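PDB 3ISA: putative enoyl-CoA hydratase/isomerase from Bordetella parapertussis, which probably acts on coenzyme A thioesters as a member of the crotonase-like enoyl-CoA hydratase/isomerase family, although its substrate and exact reaction are not established. Local coordinates for residues L7-E12 with W18-S23; A45-Q50 with G96-T101. All coordinates share one frame; numbering follows the deposited sequence. Where two conformers were deposited one is given.

Contact 1 (L7-E12 with W18-S23); sequences LPLAIE and WTFTLS
I11 and F20 form a non-hydrogen-bonded pair between antiparallel strands 9-12 and 18-22, their side chains side by side on one surface of the hairpin. The isoleucine shows how a branched residue serves two aromatic neighbours at once. From CB, the CG1 branch lies anti to the carbonyl carbon (chi1 -49°) and its carbon comes 3.9 Å from CD1 of F20; CD1 of I11 then continues along the same ring to 4.0 Å from CE1 of F20. The other branch, CG2, turns toward W18 and stops 3.9 Å from its CE3, while also sitting above one face of the phenyl ring, near the rim. L9 flanks F20 as well: its CD2 meets the ring edge in plane, 4.0 Å from CD1 of F20, and its CD1 lies over the backbone of T21.

Beneath these side chains the backbones are joined by regular pairing. A10 and T21 form one hydrogen-bonded pair and E12 and T19 the next, with T19 N reaching E12 O at 2.8 Å. Past the end of the strand, S23 N still bonds to P8 O at 2.8 Å. T21 O is gripped twice, by A10 N, tilted 18° from the carbonyl plane, and by S23 OG at 2.8 Å from well above it. A10, T19 and T21 direct their side chains to the reverse surface, where T19 OG1 holds a water at 2.8 Å.

This is a beta hairpin at the margin of the six-stranded sheet: strand 9-13 is outermost within the chain, and strand 17-22 pairs in parallel with strand 53-58. Helix 33-48 packs over the apolar surface, its L35 and L39 against L9 and its A46 against W18.

Contact 2 (A45-Q50 with G96-T101); sequences AAHREQ and GSPSLT
An ST turn, placed where helix 77-95 gives way to strand 100-105, meets the imidazole of H47, from the last turn of helix 33-48. In the H47 conformer described here, P98 carries the contact. Its CD sits over the centre of the imidazole face, 3.8 Å from the ring centroid and 5° off the normal, a CH-pi contact in which the two side chains cross at about a right angle.

Within the turn, S97 OG accepts from S99 N at 3.1 Å. The hydroxyl stands anti to its own backbone nitrogen (chi1 -175°), which sets it for this bond and also turns it toward the imidazole. H47 NE2 lies 2.6 Å from S97 OG, but the N-H is bent to 120° and the hydroxyl is oblique to the ring, so this weak bond is doubtful. S99 OG, 4.0 Å from H47 CD2, is hydrogen-bonded to V51 O.

Just beyond H47, Q50 closes the helix with a Schellman motif before the chain enters strand 53-58. L54 of that strand lies against A46, H47, S97 and S99, while A206 of helix 202-212 packs on P98.

In the fold
From the N terminus, contact 1 closes first, a tight hairpin with five residues between its segments. The chain then enters helix 33-48, whose end opens contact 2; that loop takes in strand 53-58 and helix 77-95 before closing at the lead-in to strand 100-105. The two contacts therefore follow in series, neither enclosing nor crossing the other, with centres about 16 Å apart. They meet through W18, whose ring packs against A45, A46 and E49. Together they tie the sheet's hairpin margin, helix 33-48 and the start of strand 100-105 around strand 53-58, an example of a local and a longer-range contact sharing one sheet.

Contact 1 (L7-E12 with W18-S23)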
loop_
_atom_site.group_PDB
_atom_site.type_symbol
_atom_site.label_atom_id
_atom_site.label_comp_id
_atom_site.label_asym_id
_atom_site.label_seq_id
_atom_site.Cartn_x
_atom_site.Cartn_y
_atom_site.Cartn_z
ATOM N N LEU D 7 -9.366 38.499 19.940
ATOM C CA LEU D 7 -9.997 37.698 18.928
ATOM C C LEU D 7 -8.972 37.538 17.798
ATOM O O LEU D 7 -9.057 38.249 16.799
ATOM C CB LEU D 7 -11.267 38.400 18.431
ATOM C CG LEU D 7 -12.209 37.665 17.467
ATOM C CD1 LEU D 7 -12.990 36.563 18.206
ATOM C CD2 LEU D 7 -13.139 38.654 16.778
ATOM N N PRO D 8 -7.991 36.619 17.963
ATOM C CA PRO D 8 -6.997 36.416 16.893
ATOM C C PRO D 8 -7.593 35.743 15.647
ATOM O O PRO D 8 -6.997 35.799 14.569
ATOM C CB PRO D 8 -5.948 35.507 17.551
ATOM C CG PRO D 8 -6.710 34.750 18.578
ATOM C CD PRO D 8 -7.728 35.740 19.120
ATOM N N LEU D 9 -8.755 35.113 15.817
ATOM C CA LEU D 9 -9.507 34.516 14.713
ATOM C C LEU D 9 -10.956 35.006 14.709
ATOM O O LEU D 9 -11.711 34.729 15.654
ATOM C CB LEU D 9 -9.499 32.982 14.827
ATOM C CG LEU D 9 -10.267 32.287 13.698
ATOM C CD1 LEU D 9 -9.562 32.503 12.367
ATOM C CD2 LEU D 9 -10.481 30.793 14.000
ATOM N N ALA D 10 -11.355 35.694 13.643
ATOM C CA ALA D 10 -12.755 36.100 13.499
ATOM C C ALA D 10 -13.454 35.056 12.666
ATOM O O ALA D 10 -12.913 34.609 11.646
ATOM C CB ALA D 10 -12.871 37.455 12.827
ATOM N N ILE D 11 -14.648 34.655 13.092
ATOM C CA ILE D 11 -15.442 33.703 12.314
ATOM C C ILE D 11 -16.813 34.305 11.956
ATOM O O ILE D 11 -17.590 34.664 12.839
ATOM C CB ILE D 11 -15.603 32.317 12.999
ATOM C CG1 ILE D 11 -14.249 31.755 13.481
ATOM C CG2 ILE D 11 -16.331 31.330 12.035
ATOM C CD1 ILE D 11 -14.370 30.530 14.449
ATOM N N GLU D 12 -17.069 34.445 10.662
ATOM C CA GLU D 12 -18.379 34.841 10.164
ATOM C C GLU D 12 -19.131 33.581 9.746
ATOM O O GLU D 12 -18.651 32.812 8.913
ATOM C CB GLU D 12 -18.244 35.796 8.974
ATOM C CG GLU D 12 -19.571 36.133 8.290
ATOM C CD GLU D 12 -19.408 36.702 6.872
ATOM O OE1 GLU D 12 -18.394 37.376 6.586
ATOM O OE2 GLU D 12 -20.308 36.475 6.039
ATOM N N TRP D 18 -18.719 29.461 6.226
ATOM C CA TRP D 18 -18.072 30.142 7.341
ATOM C C TRP D 18 -16.798 30.767 6.812
ATOM O O TRP D 18 -16.050 30.132 6.054
ATOM C CB TRP D 18 -17.701 29.183 8.475
ATOM C CG TRP D 18 -18.843 28.712 9.321
ATOM C CD1 TRP D 18 -20.184 28.787 9.041
ATOM C CD2 TRP D 18 -18.731 28.058 10.589
ATOM N NE1 TRP D 18 -20.913 28.224 10.071
ATOM C CE2 TRP D 18 -20.046 27.768 11.032
ATOM C CE3 TRP D 18 -17.644 27.700 11.400
ATOM C CZ2 TRP D 18 -20.305 27.111 12.245
ATOM C CZ3 TRP D 18 -17.900 27.039 12.611
ATOM C CH2 TRP D 18 -19.223 26.761 13.026
ATOM N N THR D 19 -16.557 32.014 7.192
ATOM C CA THR D 19 -15.330 32.685 6.818
ATOM C C THR D 19 -14.440 32.839 8.052
ATOM O O THR D 19 -14.825 33.459 9.055
ATOM C CB THR D 19 -15.620 34.053 6.157
ATOM O OG1 THR D 19 -16.473 33.851 5.028
ATOM C CG2 THR D 19 -14.314 34.757 5.723
ATOM N N PHE D 20 -13.252 32.260 7.951
ATOM C CA PHE D 20 -12.229 32.315 8.979
ATOM C C PHE D 20 -11.218 33.397 8.613
ATOM O O PHE D 20 -10.386 33.209 7.722
ATOM C CB PHE D 20 -11.499 30.970 9.070
ATOM C CG PHE D 20 -12.374 29.819 9.501
ATOM C CD1 PHE D 20 -12.487 29.484 10.846
ATOM C CD2 PHE D 20 -13.059 29.060 8.561
ATOM C CE1 PHE D 20 -13.292 28.413 11.261
ATOM C CE2 PHE D 20 -13.874 27.981 8.959
ATOM C CZ PHE D 20 -13.983 27.653 10.321
ATOM N N THR D 21 -11.288 34.529 9.302
ATOM C CA THR D 21 -10.355 35.605 9.043
ATOM C C THR D 21 -9.268 35.603 10.114
ATOM O O THR D 21 -9.541 35.878 11.290
ATOM C CB THR D 21 -11.077 36.987 8.965
ATOM O OG1 THR D 21 -12.086 36.948 7.958
ATOM C CG2 THR D 21 -10.074 38.110 8.662
ATOM N N LEU D 22 -8.037 35.267 9.707
ATOM C CA LEU D 22 -6.883 35.381 10.586
ATOM C C LEU D 22 -6.726 36.858 10.899
ATOM O O LEU D 22 -6.687 37.682 9.986
ATOM C CB LEU D 22 -5.615 34.830 9.927
ATOM C CG LEU D 22 -5.501 33.291 9.901
ATOM C CD1 LEU D 22 -6.578 32.624 9.036
ATOM C CD2 LEU D 22 -4.117 32.881 9.411
ATOM N N SER D 23 -6.681 37.172 12.191
ATOM C CA SER D 23 -6.863 38.538 12.650
ATOM C C SER D 23 -5.774 38.959 13.630
ATOM O O SER D 23 -6.038 39.379 14.762
ATOM C CB SER D 23 -8.259 38.695 13.255
ATOM O OG SER D 23 -9.260 38.505 12.270
HETATM O O HOH W 1 -19.200 33.499 5.703
#

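Contact 2 (A45-Q50 with G96-T101)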
loop_
_atom_site.group_PDB
_atom_site.type_symbol
_atom_site.label_atom_id
_atom_site.label_comp_id
_atom_site.label_asym_id
_atom_site.label_seq_id
_atom_site.Cartn_x
_atom_site.Cartn_y
_atom_site.Cartn_z
ATOM N N ALA D 45 -15.785 22.601 14.627
ATOM C CA ALA D 45 -17.180 23.010 14.784
ATOM C C ALA D 45 -17.889 23.031 13.429
ATOM O O ALA D 45 -19.011 22.552 13.315
ATOM C CB ALA D 45 -17.256 24.373 15.459
ATOM N N ALA D 46 -17.217 23.560 12.405
ATOM C CA ALA D 46 -17.756 23.562 11.043
ATOM C C ALA D 46 -18.004 22.144 10.490
ATOM O O ALA D 46 -18.991 21.930 9.775
ATOM C CB ALA D 46 -16.858 24.350 10.117
ATOM N N HIS D 47 -17.118 21.197 10.830
ATOM C CA HIS D 47 -17.304 19.829 10.397
ATOM C C HIS D 47 -18.503 19.179 11.114
ATOM O O HIS D 47 -19.284 18.466 10.483
ATOM C CB HIS D 47 -16.002 19.034 10.539
ATOM C CG HIS D 47 -14.900 19.519 9.639
ATOM N ND1 HIS D 47 -13.612 19.036 9.707
ATOM C CD2 HIS D 47 -14.896 20.452 8.657
ATOM C CE1 HIS D 47 -12.869 19.640 8.798
ATOM N NE2 HIS D 47 -13.623 20.513 8.156
ATOM N N ARG D 48 -18.675 19.463 12.401
ATOM C CA ARG D 48 -19.860 19.000 13.139
ATOM C C ARG D 48 -21.150 19.552 12.526
ATOM O O ARG D 48 -22.151 18.838 12.398
ATOM C CB ARG D 48 -19.759 19.376 14.617
ATOM C CG ARG D 48 -18.751 18.525 15.413
ATOM C CD ARG D 48 -18.962 18.672 16.938
ATOM N NE ARG D 48 -19.164 20.074 17.336
ATOM C CZ ARG D 48 -18.189 20.928 17.655
ATOM N NH1 ARG D 48 -16.914 20.525 17.644
ATOM N NH2 ARG D 48 -18.491 22.191 17.997
ATOM N N GLU D 49 -21.100 20.809 12.090
ATOM C CA GLU D 49 -22.288 21.505 11.588
ATOM C C GLU D 49 -22.451 21.333 10.071
ATOM O O GLU D 49 -23.398 21.854 9.456
ATOM C CB GLU D 49 -22.247 22.975 12.056
ATOM C CG GLU D 49 -22.274 23.065 13.623
ATOM C CD GLU D 49 -22.000 24.453 14.242
ATOM O OE1 GLU D 49 -22.613 25.443 13.805
ATOM O OE2 GLU D 49 -21.201 24.541 15.216
ATOM N N GLN D 50 -21.533 20.564 9.483
ATOM C CA GLN D 50 -21.530 20.246 8.039
ATOM C C GLN D 50 -21.643 21.474 7.137
ATOM O O GLN D 50 -22.387 21.471 6.151
ATOM C CB GLN D 50 -22.600 19.211 7.694
ATOM C CG GLN D 50 -22.333 17.868 8.330
ATOM C CD GLN D 50 -23.332 16.835 7.893
ATOM O OE1 GLN D 50 -24.516 16.955 8.179
ATOM N NE2 GLN D 50 -22.863 15.814 7.178
ATOM N N GLY D 96 -8.296 17.515 4.489
ATOM C CA GLY D 96 -9.251 16.402 4.415
ATOM C C GLY D 96 -10.692 16.793 4.740
ATOM O O GLY D 96 -11.515 15.934 5.043
ATOM N N SER D 97 -11.002 18.084 4.670
ATOM C CA SER D 97 -12.327 18.584 5.072
ATOM C C SER D 97 -13.441 18.025 4.155
ATOM O O SER D 97 -13.280 18.003 2.935
ATOM C CB SER D 97 -12.360 20.105 5.032
ATOM O OG SER D 97 -13.590 20.616 5.532
ATOM N N PRO D 98 -14.567 17.604 4.748
ATOM C CA PRO D 98 -15.791 17.328 3.976
ATOM C C PRO D 98 -16.386 18.600 3.363
ATOM O O PRO D 98 -17.194 18.510 2.435
ATOM C CB PRO D 98 -16.751 16.757 5.029
ATOM C CG PRO D 98 -15.866 16.339 6.187
ATOM C CD PRO D 98 -14.753 17.336 6.186
ATOM N N SER D 99 -16.043 19.767 3.909
ATOM C CA SER D 99 -16.460 21.043 3.303
ATOM C C SER D 99 -15.581 21.337 2.099
ATOM O O SER D 99 -14.411 20.964 2.081
ATOM C CB SER D 99 -16.280 22.201 4.278
ATOM O OG SER D 99 -16.929 21.978 5.522
ATOM N N LEU D 100 -16.126 22.034 1.103
ATOM C CA LEU D 100 -15.267 22.698 0.114
ATOM C C LEU D 100 -14.477 23.772 0.881
ATOM O O LEU D 100 -14.992 24.370 1.837
ATOM C CB LEU D 100 -16.094 23.356 -0.987
ATOM C CG LEU D 100 -15.327 24.119 -2.082
ATOM C CD1 LEU D 100 -14.316 23.162 -2.793
ATOM C CD2 LEU D 100 -16.281 24.740 -3.077
ATOM N N THR D 101 -13.229 24.002 0.485
ATOM C CA THR D 101 -12.401 25.019 1.150
ATOM C C THR D 101 -11.847 25.994 0.122
ATOM O O THR D 101 -11.448 25.587 -0.980
ATOM C CB THR D 101 -11.259 24.367 1.937
ATOM O OG1 THR D 101 -10.493 23.535 1.047
ATOM C CG2 THR D 101 -11.852 23.494 3.089
#